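Local coordinates for aminotransferase, class III (Deinococcus radiodurans, PDB 3I4J), which probably acts as a pyridoxal-phosphate-dependent transaminase, moving amino groups between substrates as other class-III aminotransferases do, at residues 103-108 and 271-276; 196-201 and 244-249; 227-232 and 256-261. The protein carries 1 engineered substitution. All blocks are in the same frame, centred on the assembly; numbering follows the deposited sequence.

Contact 1 of 3, residues 103-108 and 271-276; sequences ESAVKL and AGLLAA
A105 of helix 103-108 and L273 of strand 271-275 mark the closest backbone approach, their CA atoms 7.0 Å apart. The helix runs roughly along the strand, 30° between their N-to-C directions, with the axes 8.8 Å apart at their nearest. Much of that gap is filled by L273. Its CG lies between the backbone N and the carbonyl carbon (chi1 59°), an unusual position that carries the branched end to the helix. CD2 presses on the helix backbone, 3.5 Å from A105 N, and touches A105 CB at 3.9 Å and S104 CB at 3.7 Å. Small residues suit these helix positions because they let a leucine methyl come down onto the main chain. The S104 hydroxyl is occupied elsewhere, hydrogen-bonded to E100 O and W93 NE1, so this buried polar atom is satisfied. One turn on, the longer L108 spans a wider gap, its CD2 3.8 Å from A275 CB and 4.3 Å from L273 CD1. F5 of the second subunit packs on both L108 and A275. The arrangement is the helix-on-sheet layer of the large domain of fold-type I enzymes, in which strand 271-275 runs antiparallel to both of its neighbours in the mixed sheet.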
loop_
_atom_site.group_PDB
_atom_site.type_symbol
_atom_site.label_atom_id
_atom_site.label_comp_id
_atom_site.label_asym_id
_atom_site.label_seq_id
_atom_site.Cartn_x
_atom_site.Cartn_y
_atom_site.Cartn_z
ATOM N N GLU C 103 -5.143 -8.846 -5.492
ATOM C CA GLU C 103 -5.355 -8.499 -6.887
ATOM C C GLU C 103 -4.245 -9.090 -7.759
ATOM O O GLU C 103 -4.499 -9.513 -8.890
ATOM C CB GLU C 103 -5.420 -6.980 -7.052
ATOM C CG GLU C 103 -6.627 -6.342 -6.362
ATOM C CD GLU C 103 -7.961 -6.930 -6.818
ATOM O OE1 GLU C 103 -8.250 -6.889 -8.034
ATOM O OE2 GLU C 103 -8.725 -7.429 -5.960
ATOM N N SER C 104 -3.022 -9.130 -7.231
ATOM C CA SER C 104 -1.898 -9.687 -7.983
ATOM C C SER C 104 -2.171 -11.165 -8.231
ATOM O O SER C 104 -1.929 -11.670 -9.321
ATOM C CB SER C 104 -0.580 -9.548 -7.211
ATOM O OG SER C 104 -0.170 -8.190 -7.106
ATOM N N ALA C 105 -2.690 -11.841 -7.208
ATOM C CA ALA C 105 -2.989 -13.270 -7.298
ATOM C C ALA C 105 -4.022 -13.568 -8.382
ATOM O O ALA C 105 -3.885 -14.530 -9.141
ATOM C CB ALA C 105 -3.480 -13.781 -5.950
ATOM N N VAL C 106 -5.062 -12.745 -8.438
ATOM C CA VAL C 106 -6.117 -12.901 -9.430
ATOM C C VAL C 106 -5.563 -12.650 -10.828
ATOM O O VAL C 106 -5.832 -13.406 -11.764
ATOM C CB VAL C 106 -7.275 -11.910 -9.144
ATOM C CG1 VAL C 106 -8.265 -11.906 -10.290
ATOM C CG2 VAL C 106 -7.972 -12.303 -7.849
ATOM N N LYS C 107 -4.779 -11.587 -10.966
ATOM C CA LYS C 107 -4.185 -11.232 -12.249
ATOM C C LYS C 107 -3.320 -12.394 -12.745
ATOM O O LYS C 107 -3.393 -12.778 -13.917
ATOM C CB LYS C 107 -3.337 -9.963 -12.087
ATOM C CG LYS C 107 -2.892 -9.303 -13.391
ATOM C CD LYS C 107 -1.728 -10.030 -14.040
ATOM C CE LYS C 107 -1.244 -9.295 -15.284
ATOM N NZ LYS C 107 -0.732 -7.933 -14.962
ATOM N N LEU C 108 -2.520 -12.949 -11.837
ATOM C CA LEU C 108 -1.628 -14.065 -12.146
ATOM C C LEU C 108 -2.391 -15.317 -12.588
ATOM O O LEU C 108 -1.992 -15.990 -13.539
ATOM C CB LEU C 108 -0.766 -14.392 -10.925
ATOM C CG LEU C 108 0.240 -15.538 -11.058
ATOM C CD1 LEU C 108 1.175 -15.285 -12.236
ATOM C CD2 LEU C 108 1.033 -15.657 -9.759
ATOM N N ALA C 271 3.327 -7.189 2.260
ATOM C CA ALA C 271 2.392 -8.247 1.891
ATOM C C ALA C 271 2.969 -8.890 0.638
ATOM O O ALA C 271 4.035 -8.496 0.164
ATOM C CB ALA C 271 1.013 -7.656 1.589
ATOM N N GLY C 272 2.271 -9.873 0.088
ATOM C CA GLY C 272 2.783 -10.504 -1.108
ATOM C C GLY C 272 2.154 -11.850 -1.350
ATOM O O GLY C 272 1.201 -12.229 -0.675
ATOM N N LEU C 273 2.680 -12.568 -2.331
ATOM C CA LEU C 273 2.172 -13.891 -2.640
ATOM C C LEU C 273 3.328 -14.812 -2.982
ATOM O O LEU C 273 4.420 -14.361 -3.337
ATOM C CB LEU C 273 1.171 -13.831 -3.804
ATOM C CG LEU C 273 1.594 -13.282 -5.169
ATOM C CD1 LEU C 273 2.441 -14.314 -5.909
ATOM C CD2 LEU C 273 0.353 -12.954 -5.985
ATOM N N LEU C 274 3.087 -16.107 -2.827
ATOM C CA LEU C 274 4.082 -17.124 -3.151
ATOM C C LEU C 274 3.419 -17.950 -4.234
ATOM O O LEU C 274 2.321 -18.473 -4.031
ATOM C CB LEU C 274 4.397 -17.997 -1.933
ATOM C CG LEU C 274 5.297 -17.380 -0.857
ATOM C CD1 LEU C 274 5.269 -18.250 0.399
ATOM C CD2 LEU C 274 6.725 -17.243 -1.396
ATOM N N ALA C 275 4.066 -18.033 -5.393
ATOM C CA ALA C 275 3.525 -18.780 -6.521
ATOM C C ALA C 275 4.345 -20.020 -6.840
ATOM O O ALA C 275 5.572 -20.008 -6.753
ATOM C CB ALA C 275 3.448 -17.880 -7.748
ATOM N N ALA C 276 3.656 -21.091 -7.217
ATOM C CA ALA C 276 4.323 -22.339 -7.565
ATOM C C ALA C 276 5.230 -22.080 -8.767
ATOM O O ALA C 276 4.896 -21.276 -9.636
ATOM C CB ALA C 276 3.280 -23.398 -7.912
#

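Contact 2 of 3, residues 196-201 and 244-249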
loop_
_atom_site.group_PDB
_atom_site.type_symbol
_atom_site.label_atom_id
_atom_site.label_comp_id
_atom_site.label_asym_id
_atom_site.label_seq_id
_atom_site.Cartn_x
_atom_site.Cartn_y
_atom_site.Cartn_z
ATOM N N ALA C 196 -9.904 -18.972 -1.615
ATOM C CA ALA C 196 -10.571 -19.056 -0.323
ATOM C C ALA C 196 -9.625 -18.839 0.849
ATOM O O ALA C 196 -8.424 -19.095 0.749
ATOM C CB ALA C 196 -11.257 -20.419 -0.173
ATOM N N GLU C 197 -10.177 -18.346 1.957
ATOM C CA GLU C 197 -9.409 -18.162 3.186
ATOM C C GLU C 197 -9.521 -19.541 3.830
ATOM O O GLU C 197 -10.628 -20.034 4.019
ATOM C CB GLU C 197 -10.089 -17.171 4.132
ATOM C CG GLU C 197 -10.250 -15.750 3.635
ATOM C CD GLU C 197 -11.117 -14.928 4.576
ATOM O OE1 GLU C 197 -12.361 -15.033 4.497
ATOM O OE2 GLU C 197 -10.554 -14.195 5.409
ATOM N N PRO C 198 -8.393 -20.178 4.180
ATOM C CA PRO C 198 -8.505 -21.505 4.800
ATOM C C PRO C 198 -9.421 -21.445 6.026
ATOM O O PRO C 198 -10.289 -22.302 6.223
ATOM C CB PRO C 198 -7.058 -21.838 5.158
ATOM C CG PRO C 198 -6.285 -21.166 4.052
ATOM C CD PRO C 198 -6.985 -19.811 3.958
ATOM N N VAL C 199 -9.204 -20.428 6.853
ATOM C CA VAL C 199 -10.016 -20.187 8.040
ATOM C C VAL C 199 -10.525 -18.776 7.787
ATOM O O VAL C 199 -9.731 -17.869 7.533
ATOM C CB VAL C 199 -9.169 -20.227 9.332
ATOM C CG1 VAL C 199 -10.016 -19.824 10.529
ATOM C CG2 VAL C 199 -8.614 -21.632 9.540
ATOM N N VAL C 200 -11.841 -18.604 7.824
ATOM C CA VAL C 200 -12.460 -17.311 7.555
ATOM C C VAL C 200 -12.165 -16.244 8.602
ATOM O O VAL C 200 -12.055 -16.533 9.794
ATOM C CB VAL C 200 -13.990 -17.460 7.393
ATOM C CG1 VAL C 200 -14.634 -16.105 7.120
ATOM C CG2 VAL C 200 -14.290 -18.423 6.247
ATOM N N GLY C 201 -12.042 -15.006 8.135
ATOM C CA GLY C 201 -11.761 -13.895 9.022
ATOM C C GLY C 201 -12.999 -13.146 9.474
ATOM O O GLY C 201 -13.984 -13.745 9.900
ATOM N N LEU C 244 1.269 -21.871 7.520
ATOM C CA LEU C 244 0.140 -21.451 6.693
ATOM C C LEU C 244 -1.010 -22.303 7.223
ATOM O O LEU C 244 -0.841 -23.502 7.459
ATOM C CB LEU C 244 0.381 -21.744 5.207
ATOM C CG LEU C 244 1.426 -20.878 4.493
ATOM C CD1 LEU C 244 1.624 -21.382 3.074
ATOM C CD2 LEU C 244 0.970 -19.419 4.486
ATOM N N ALA C 245 -2.170 -21.688 7.430
ATOM C CA ALA C 245 -3.323 -22.411 7.968
ATOM C C ALA C 245 -3.763 -23.577 7.097
ATOM O O ALA C 245 -4.235 -24.597 7.607
ATOM C CB ALA C 245 -4.496 -21.448 8.171
ATOM N N LEU C 246 -3.614 -23.429 5.785
ATOM C CA LEU C 246 -4.025 -24.475 4.848
ATOM C C LEU C 246 -3.351 -25.812 5.134
ATOM O O LEU C 246 -3.956 -26.872 4.951
ATOM C CB LEU C 246 -3.714 -24.051 3.409
ATOM C CG LEU C 246 -4.240 -24.970 2.300
ATOM C CD1 LEU C 246 -5.762 -25.022 2.375
ATOM C CD2 LEU C 246 -3.794 -24.464 0.928
ATOM N N SER C 247 -2.101 -25.751 5.585
ATOM C CA SER C 247 -1.312 -26.946 5.890
ATOM C C SER C 247 -1.891 -27.810 7.001
ATOM O O SER C 247 -1.527 -28.982 7.130
ATOM C CB SER C 247 0.120 -26.551 6.263
ATOM O OG SER C 247 0.755 -25.899 5.179
ATOM N N ARG C 248 -2.775 -27.245 7.815
ATOM C CA ARG C 248 -3.375 -28.016 8.899
ATOM C C ARG C 248 -4.190 -29.164 8.314
ATOM O O ARG C 248 -4.466 -30.156 8.991
ATOM C CB ARG C 248 -4.263 -27.125 9.769
ATOM C CG ARG C 248 -3.485 -26.091 10.577
ATOM C CD ARG C 248 -4.420 -25.252 11.435
ATOM N NE ARG C 248 -5.107 -26.064 12.437
ATOM C CZ ARG C 248 -4.672 -26.262 13.679
ATOM N NH1 ARG C 248 -3.546 -25.699 14.095
ATOM N NH2 ARG C 248 -5.367 -27.037 14.506
ATOM N N TRP C 249 -4.568 -29.021 7.049
ATOM C CA TRP C 249 -5.329 -30.049 6.357
ATOM C C TRP C 249 -4.382 -30.968 5.583
ATOM O O TRP C 249 -4.183 -30.804 4.382
ATOM C CB TRP C 249 -6.336 -29.399 5.399
ATOM C CG TRP C 249 -7.621 -28.934 6.059
ATOM C CD1 TRP C 249 -8.812 -29.606 6.098
ATOM C CD2 TRP C 249 -7.839 -27.694 6.752
ATOM N NE1 TRP C 249 -9.756 -28.864 6.765
ATOM C CE2 TRP C 249 -9.188 -27.687 7.179
ATOM C CE3 TRP C 249 -7.028 -26.591 7.052
ATOM C CZ2 TRP C 249 -9.746 -26.616 7.892
ATOM C CZ3 TRP C 249 -7.582 -25.523 7.762
ATOM C CH2 TRP C 249 -8.931 -25.545 8.174
#
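P198 meets the 3-10 turn 245-248 through CB and CG of its ring, and its side chain and that of L246 cross at about a right angle. Starting at CB, the first ring carbon lies 4.0 Å from A245 CB and 3.8 Å from L246 N. CG follows, resting 3.9 Å from L246 CB and packing also beside the E232 carboxylate, which accepts hydrogen bonds from A245 N and L246 N. At the far end of the ring, CD returns to the proline nitrogen and packs against D231 O. A compact ring suits this place, since it packs closely on a turn whose first N-H groups are already taken. V199 extends the apolar patch: its CG2 reaches the edge of the W249 ring near the ring plane, 4.2 Å from CH2, and lies 4.3 Å from A245 CB. W249 is turned so that NE1 can bond to A210 O, while Y214 packs edge-to-face with the indole and hydrogen-bonds P198 O. Buried throughout, the contact joins two loops that follow the C-terminal ends of the parallel strands 191-196 and 227-231, the end of the sheet where fold-type I enzymes generally hold their cofactor.

Contact 3 of 3, residues 227-232 and 256-261; sequences IFIADE and IAVLGK
I229 and I256 share one rotamer, CG1 anti to the carbonyl carbon and CG2 anti to the backbone N (chi1 -56° in I229), and this sets them side by side, pointing the same way on one face of the sheet. I229 CG1 comes 4.2 Å from I256 CB. In V258 CG2 is the branch anti to the carbonyl carbon, and it meets I229 CG2 at 3.7 Å. I227 leans in from the strand start, its CG2 3.8 Å from I256 CD1. Branched residues suit this face because their two arms fill the spacing between adjacent strands. The backbones form a parallel ladder in which A230 is gripped at both ends: its N donates to I256 O at 2.8 Å, and its O receives V258 N in an almost straight bond (178°). I256 N bonds to F228 O at 3.2 Å. The last rung, E232 N to V258 O at 2.9 Å, is more bent (133°) as the strands part. Beyond it a water takes over, donating to E232 O (2.9 Å) and accepting from G260 N. E232 CB lies 4.1 Å from L259 CD2, and beyond it the chain bends at chi2 and turns the carboxylate away toward S235. Strand 227-231 lies between 256-259 and 191-196, and the N-H and C=O of I229 serve the latter strand. Helix 98-115 covers the face of I229, I256 and V258, with L108 on I256 and both A101 and A105 on V258. On the other face F228 packs into helix 213-224, touching Y214, V217 and C221, so that strand 227-231, fourth of seven in the sheet, has helix 98-115 on one face and helix 213-224 on the other.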
loop_
_atom_site.group_PDB
_atom_site.type_symbol
_atom_site.label_atom_id
_atom_site.label_comp_id
_atom_site.label_asym_id
_atom_site.label_seq_id
_atom_site.Cartn_x
_atom_site.Cartn_y
_atom_site.Cartn_z
ATOM N N ILE C 227 -6.432 -22.907 -10.895
ATOM C CA ILE C 227 -5.469 -22.444 -9.903
ATOM C C ILE C 227 -6.119 -22.332 -8.526
ATOM O O ILE C 227 -7.157 -21.690 -8.377
ATOM C CB ILE C 227 -4.901 -21.051 -10.296
ATOM C CG1 ILE C 227 -4.090 -21.159 -11.594
ATOM C CG2 ILE C 227 -4.037 -20.496 -9.172
ATOM C CD1 ILE C 227 -2.826 -21.979 -11.466
ATOM N N PHE C 228 -5.509 -22.962 -7.528
ATOM C CA PHE C 228 -6.021 -22.909 -6.164
ATOM C C PHE C 228 -5.259 -21.805 -5.427
ATOM O O PHE C 228 -4.038 -21.879 -5.231
ATOM C CB PHE C 228 -5.835 -24.275 -5.487
ATOM C CG PHE C 228 -6.259 -24.322 -4.040
ATOM C CD1 PHE C 228 -7.197 -23.425 -3.525
ATOM C CD2 PHE C 228 -5.747 -25.306 -3.199
ATOM C CE1 PHE C 228 -7.612 -23.516 -2.194
ATOM C CE2 PHE C 228 -6.156 -25.405 -1.872
ATOM C CZ PHE C 228 -7.092 -24.508 -1.367
ATOM N N ILE C 229 -5.987 -20.755 -5.056
ATOM C CA ILE C 229 -5.390 -19.624 -4.357
ATOM C C ILE C 229 -5.819 -19.645 -2.899
ATOM O O ILE C 229 -7.009 -19.654 -2.607
ATOM C CB ILE C 229 -5.848 -18.276 -4.971
ATOM C CG1 ILE C 229 -5.521 -18.237 -6.468
ATOM C CG2 ILE C 229 -5.158 -17.120 -4.256
ATOM C CD1 ILE C 229 -6.145 -17.055 -7.209
ATOM N N ALA C 230 -4.852 -19.668 -1.988
ATOM C CA ALA C 230 -5.159 -19.653 -0.566
ATOM C C ALA C 230 -4.945 -18.232 -0.056
ATOM O O ALA C 230 -3.828 -17.711 -0.103
ATOM C CB ALA C 230 -4.257 -20.612 0.191
ATOM N N ASP C 231 -6.024 -17.608 0.404
ATOM C CA ASP C 231 -5.951 -16.252 0.937
ATOM C C ASP C 231 -5.590 -16.384 2.410
ATOM O O ASP C 231 -6.454 -16.633 3.258
ATOM C CB ASP C 231 -7.300 -15.541 0.783
ATOM C CG ASP C 231 -7.272 -14.116 1.314
ATOM O OD1 ASP C 231 -6.320 -13.770 2.035
ATOM O OD2 ASP C 231 -8.211 -13.347 1.025
ATOM N N GLU C 232 -4.299 -16.241 2.700
ATOM C CA GLU C 232 -3.787 -16.359 4.062
ATOM C C GLU C 232 -3.412 -14.999 4.638
ATOM O O GLU C 232 -2.623 -14.917 5.579
ATOM C CB GLU C 232 -2.558 -17.272 4.079
ATOM C CG GLU C 232 -2.837 -18.696 3.606
ATOM C CD GLU C 232 -2.886 -19.710 4.739
ATOM O OE1 GLU C 232 -2.875 -19.308 5.924
ATOM O OE2 GLU C 232 -2.941 -20.924 4.440
ATOM N N ILE C 256 -1.060 -20.762 -5.339
ATOM C CA ILE C 256 -0.692 -19.390 -4.979
ATOM C C ILE C 256 -1.145 -19.133 -3.542
ATOM O O ILE C 256 -2.301 -19.378 -3.208
ATOM C CB ILE C 256 -1.387 -18.335 -5.867
ATOM C CG1 ILE C 256 -0.930 -18.465 -7.319
ATOM C CG2 ILE C 256 -1.054 -16.933 -5.349
ATOM C CD1 ILE C 256 -1.708 -17.570 -8.286
ATOM N N ALA C 257 -0.229 -18.667 -2.694
ATOM C CA ALA C 257 -0.559 -18.348 -1.310
ATOM C C ALA C 257 -0.435 -16.835 -1.154
ATOM O O ALA C 257 0.612 -16.263 -1.463
ATOM C CB ALA C 257 0.394 -19.055 -0.351
ATOM N N VAL C 258 -1.505 -16.192 -0.697
ATOM C CA VAL C 258 -1.510 -14.740 -0.510
ATOM C C VAL C 258 -1.230 -14.397 0.948
ATOM O O VAL C 258 -1.908 -14.891 1.851
ATOM C CB VAL C 258 -2.868 -14.136 -0.917
ATOM C CG1 VAL C 258 -2.775 -12.602 -0.931
ATOM C CG2 VAL C 258 -3.273 -14.659 -2.283
ATOM N N LEU C 259 -0.240 -13.531 1.166
ATOM C CA LEU C 259 0.171 -13.133 2.507
ATOM C C LEU C 259 0.027 -11.630 2.735
ATOM O O LEU C 259 0.038 -10.846 1.790
ATOM C CB LEU C 259 1.627 -13.541 2.737
ATOM C CG LEU C 259 1.939 -15.003 2.410
ATOM C CD1 LEU C 259 3.447 -15.249 2.452
ATOM C CD2 LEU C 259 1.207 -15.891 3.399
ATOM N N GLY C 260 -0.107 -11.242 4.000
ATOM C CA GLY C 260 -0.248 -9.836 4.337
ATOM C C GLY C 260 -0.323 -9.623 5.837
ATOM O O GLY C 260 -0.054 -10.544 6.607
ATOM N N LYS C 261 -0.692 -8.414 6.251
ATOM C CA LYS C 261 -0.820 -8.071 7.668
ATOM C C LYS C 261 0.289 -8.589 8.579
ATOM O O LYS C 261 1.213 -7.854 8.933
ATOM C CB LYS C 261 -2.170 -8.553 8.216
ATOM C CG LYS C 261 -3.363 -7.785 7.689
ATOM C CD LYS C 261 -4.624 -8.115 8.472
ATOM C CE LYS C 261 -5.795 -7.274 7.992
ATOM N NZ LYS C 261 -6.991 -7.426 8.863
HETATM O O HOH W 1 -0.090 -13.616 6.033
#

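Helix segment 103-108 comes first along the chain and waits until 271-276 for its partner, so contact 1 closes the longest loop and the other two contacts nest inside it. Within that loop the order is 196-201, 227-232, 244-249, 256-261: contacts 2 and 3 cross, their segments alternating. Contact 2 ties the loops after two parallel strands, and contact 3 pairs the second of those strands with the next. They join directly, through A196 O pairing with D231 N and through the E232 side chain, which reaches the turn of contact 2. Contact 1 joins contact 3 through the antiparallel bonds of G272 O to L259 N and L274 N to A257 O. Contacts 1 and 2 do not touch; contact 3 bridges them within the sheet.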